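Hypothetical protein PAE2754 (PDB 1V8P) probably acts as the toxin of a type II toxin-antitoxin pair, a magnesium-dependent PIN-domain ribonuclease that also degrades single-stranded DNA slowly from its ends. Local coordinates at residues I56-A64 with Y116-A124. The protein carries 1 engineered substitution. Sequence-based numbering, arbitrary orientation.
Sequences ILHLTIYEA and YDASYAYVA
The phenol oxygen of Tyr120 links two side chains of the facing helix in a relay that illustrates how a buried hydroxyl can be satisfied. Thr60 OG1 lies at the ring edge, in its plane, and donates to Tyr120 OH at 2.7 Å. Tyr120 OH in turn donates to Glu63 OE2 at 2.9 Å, meeting that oxygen from above, 36° out of the carboxylate plane, although the carboxylate and ring planes are nearly parallel. The chain begins one step earlier, where the backbone N of Leu57 donates to Thr60 OG1 over 3.1 Å. With OG1 beside its own backbone N (chi1 -56°), Thr60 can serve both partners, and with Glu63 it holds the tyrosine ring by its outer end. The other carboxylate oxygen, Glu63 OE1, reaches Tyr116 CB at 3.6 Å.

In this PIN domain the contact joins the helix that follows strand 54-56 of the parallel sheet to the helix 115-127 that leads into strand 130-132, and the two run roughly antiparallel, at 145°. Asp117, on the latter helix, is a predicted magnesium ligand together with Asp33 and Asp135; Tyr120 touches Asp33, which puts the relay beside the predicted metal site.

Apolar side chains pack against the ring. Leu57 lays CD1 over one face of Tyr120 in a CH-pi contact, 4.2 Å from the ring centroid, while its other branch, CD2, rests between the two methyls of Val123. Leu59 CD1 comes to Tyr120 CE1 at 3.6 Å, and its CD2 packs on Tyr116 CD1, the two side chains crossing at about a right angle. Beyond this layer, Leu31 of strand 30-32 touches Leu57, Tyr120 and Val123, whereas Leu59 also packs on Tyr62 of a second subunit.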
loop_
_atom_site.group_PDB
_atom_site.type_symbol
_atom_site.label_atom_id
_atom_site.label_comp_id
_atom_site.label_asym_id
_atom_site.label_seq_id
_atom_site.Cartn_x
_atom_site.Cartn_y
_atom_site.Cartn_z
ATOM N N ILE C 56 11.078 18.461 -7.685
ATOM C CA ILE C 56 10.469 17.195 -7.288
ATOM C C ILE C 56 11.503 16.139 -7.588
ATOM O O ILE C 56 12.562 16.430 -8.137
ATOM C CB ILE C 56 9.220 16.828 -8.146
ATOM C CG1 ILE C 56 9.622 16.769 -9.626
ATOM C CG2 ILE C 56 8.074 17.792 -7.877
ATOM C CD1 ILE C 56 8.472 16.663 -10.588
ATOM N N LEU C 57 11.193 14.907 -7.229
ATOM C CA LEU C 57 12.084 13.801 -7.506
ATOM C C LEU C 57 11.378 13.031 -8.628
ATOM O O LEU C 57 10.212 13.297 -8.914
ATOM C CB LEU C 57 12.221 12.914 -6.267
ATOM C CG LEU C 57 12.717 13.488 -4.939
ATOM C CD1 LEU C 57 12.871 12.347 -3.927
ATOM C CD2 LEU C 57 14.040 14.165 -5.122
ATOM N N HIS C 58 12.052 12.093 -9.280
ATOM C CA HIS C 58 11.365 11.329 -10.317
ATOM C C HIS C 58 10.186 10.611 -9.646
ATOM O O HIS C 58 9.082 10.535 -10.203
ATOM C CB HIS C 58 12.299 10.286 -10.935
ATOM C CG HIS C 58 13.324 10.854 -11.863
ATOM N ND1 HIS C 58 13.014 11.327 -13.124
ATOM C CD2 HIS C 58 14.660 11.021 -11.716
ATOM C CE1 HIS C 58 14.116 11.760 -13.712
ATOM N NE2 HIS C 58 15.127 11.585 -12.879
ATOM N N LEU C 59 10.434 10.085 -8.447
ATOM C CA LEU C 59 9.419 9.363 -7.676
ATOM C C LEU C 59 8.104 10.136 -7.592
ATOM O O LEU C 59 7.034 9.553 -7.564
ATOM C CB LEU C 59 9.925 9.121 -6.254
ATOM C CG LEU C 59 9.402 8.041 -5.286
ATOM C CD1 LEU C 59 9.317 8.652 -3.909
ATOM C CD2 LEU C 59 8.052 7.502 -5.689
ATOM N N THR C 60 8.196 11.458 -7.545
ATOM C CA THR C 60 7.017 12.296 -7.431
ATOM C C THR C 60 6.025 12.078 -8.568
ATOM O O THR C 60 4.817 12.075 -8.352
ATOM C CB THR C 60 7.417 13.779 -7.381
ATOM O OG1 THR C 60 8.343 13.977 -6.307
ATOM C CG2 THR C 60 6.192 14.668 -7.162
ATOM N N ILE C 61 6.545 11.901 -9.778
ATOM C CA ILE C 61 5.721 11.687 -10.958
ATOM C C ILE C 61 4.809 10.486 -10.769
ATOM O O ILE C 61 3.605 10.566 -11.000
ATOM C CB ILE C 61 6.625 11.483 -12.202
ATOM C CG1 ILE C 61 7.360 12.792 -12.512
ATOM C CG2 ILE C 61 5.804 10.992 -13.388
ATOM C CD1 ILE C 61 8.661 12.616 -13.283
ATOM N N TYR C 62 5.381 9.375 -10.329
ATOM C CA TYR C 62 4.607 8.154 -10.114
ATOM C C TYR C 62 3.625 8.258 -8.942
ATOM O O TYR C 62 2.491 7.784 -9.025
ATOM C CB TYR C 62 5.556 6.975 -9.900
ATOM C CG TYR C 62 6.520 6.807 -11.030
ATOM C CD1 TYR C 62 7.659 7.605 -11.122
ATOM C CD2 TYR C 62 6.254 5.915 -12.065
ATOM C CE1 TYR C 62 8.509 7.520 -12.228
ATOM C CE2 TYR C 62 7.092 5.826 -13.175
ATOM C CZ TYR C 62 8.215 6.628 -13.253
ATOM O OH TYR C 62 9.035 6.531 -14.351
ATOM N N GLU C 63 4.049 8.886 -7.853
ATOM C CA GLU C 63 3.162 9.039 -6.706
ATOM C C GLU C 63 1.954 9.897 -7.019
ATOM O O GLU C 63 0.862 9.598 -6.555
ATOM C CB GLU C 63 3.918 9.625 -5.517
ATOM C CG GLU C 63 4.834 8.626 -4.867
ATOM C CD GLU C 63 5.537 9.194 -3.669
ATOM O OE1 GLU C 63 5.804 8.422 -2.728
ATOM O OE2 GLU C 63 5.826 10.413 -3.670
ATOM N N ALA C 64 2.139 10.966 -7.787
ATOM C CA ALA C 64 1.001 11.824 -8.144
ATOM C C ALA C 64 0.085 11.004 -9.034
ATOM O O ALA C 64 -1.131 11.034 -8.877
ATOM C CB ALA C 64 1.466 13.074 -8.879
ATOM N N TYR C 116 9.733 5.529 0.708
ATOM C CA TYR C 116 9.293 6.594 -0.188
ATOM C C TYR C 116 9.397 7.946 0.485
ATOM O O TYR C 116 10.048 8.832 -0.040
ATOM C CB TYR C 116 7.863 6.345 -0.670
ATOM C CG TYR C 116 7.748 5.150 -1.566
ATOM C CD1 TYR C 116 8.321 5.150 -2.830
ATOM C CD2 TYR C 116 7.083 3.996 -1.150
ATOM C CE1 TYR C 116 8.234 4.031 -3.672
ATOM C CE2 TYR C 116 6.993 2.873 -1.983
ATOM C CZ TYR C 116 7.571 2.901 -3.248
ATOM O OH TYR C 116 7.473 1.810 -4.094
ATOM N N ASP C 117 8.773 8.104 1.651
ATOM C CA ASP C 117 8.843 9.366 2.381
ATOM C C ASP C 117 10.292 9.721 2.780
ATOM O O ASP C 117 10.649 10.884 2.800
ATOM C CB ASP C 117 7.943 9.308 3.629
ATOM C CG ASP C 117 6.442 9.394 3.287
ATOM O OD1 ASP C 117 5.605 8.995 4.131
ATOM O OD2 ASP C 117 6.092 9.866 2.177
ATOM N N ALA C 118 11.131 8.726 3.066
ATOM C CA ALA C 118 12.520 8.985 3.453
ATOM C C ALA C 118 13.346 9.520 2.299
ATOM O O ALA C 118 14.363 10.187 2.521
ATOM C CB ALA C 118 13.172 7.738 4.009
ATOM N N SER C 119 12.926 9.226 1.071
ATOM C CA SER C 119 13.637 9.717 -0.099
ATOM C C SER C 119 13.554 11.248 -0.077
ATOM O O SER C 119 14.518 11.954 -0.403
ATOM C CB SER C 119 13.002 9.158 -1.380
ATOM O OG SER C 119 13.192 7.757 -1.479
ATOM N N TYR C 120 12.398 11.754 0.336
ATOM C CA TYR C 120 12.183 13.190 0.420
ATOM C C TYR C 120 12.967 13.868 1.554
ATOM O O TYR C 120 13.587 14.911 1.345
ATOM C CB TYR C 120 10.694 13.478 0.570
ATOM C CG TYR C 120 9.942 13.158 -0.693
ATOM C CD1 TYR C 120 9.304 11.923 -0.864
ATOM C CD2 TYR C 120 9.899 14.085 -1.744
ATOM C CE1 TYR C 120 8.643 11.620 -2.040
ATOM C CE2 TYR C 120 9.242 13.795 -2.924
ATOM C CZ TYR C 120 8.609 12.560 -3.073
ATOM O OH TYR C 120 7.930 12.278 -4.238
ATOM N N ALA C 121 12.941 13.270 2.740
ATOM C CA ALA C 121 13.648 13.804 3.891
ATOM C C ALA C 121 15.148 13.874 3.596
ATOM O O ALA C 121 15.794 14.896 3.838
ATOM C CB ALA C 121 13.386 12.916 5.124
ATOM N N TYR C 122 15.691 12.786 3.060
ATOM C CA TYR C 122 17.109 12.732 2.744
ATOM C C TYR C 122 17.568 13.767 1.716
ATOM O O TYR C 122 18.579 14.429 1.916
ATOM C CB TYR C 122 17.489 11.339 2.253
ATOM C CG TYR C 122 18.949 11.224 1.893
ATOM C CD1 TYR C 122 19.924 10.975 2.874
ATOM C CD2 TYR C 122 19.373 11.448 0.587
ATOM C CE1 TYR C 122 21.286 10.961 2.547
ATOM C CE2 TYR C 122 20.722 11.440 0.252
ATOM C CZ TYR C 122 21.672 11.199 1.227
ATOM O OH TYR C 122 23.001 11.210 0.852
ATOM N N VAL C 123 16.832 13.910 0.623
ATOM C CA VAL C 123 17.206 14.850 -0.425
ATOM C C VAL C 123 17.107 16.281 0.027
ATOM O O VAL C 123 17.978 17.097 -0.286
ATOM C CB VAL C 123 16.334 14.682 -1.680
ATOM C CG1 VAL C 123 16.668 15.768 -2.717
ATOM C CG2 VAL C 123 16.556 13.315 -2.252
ATOM N N ALA C 124 16.047 16.596 0.756
ATOM C CA ALA C 124 15.868 17.961 1.233
ATOM C C ALA C 124 17.011 18.341 2.184
ATOM O O ALA C 124 17.697 19.348 1.977
ATOM C CB ALA C 124 14.528 18.097 1.931
#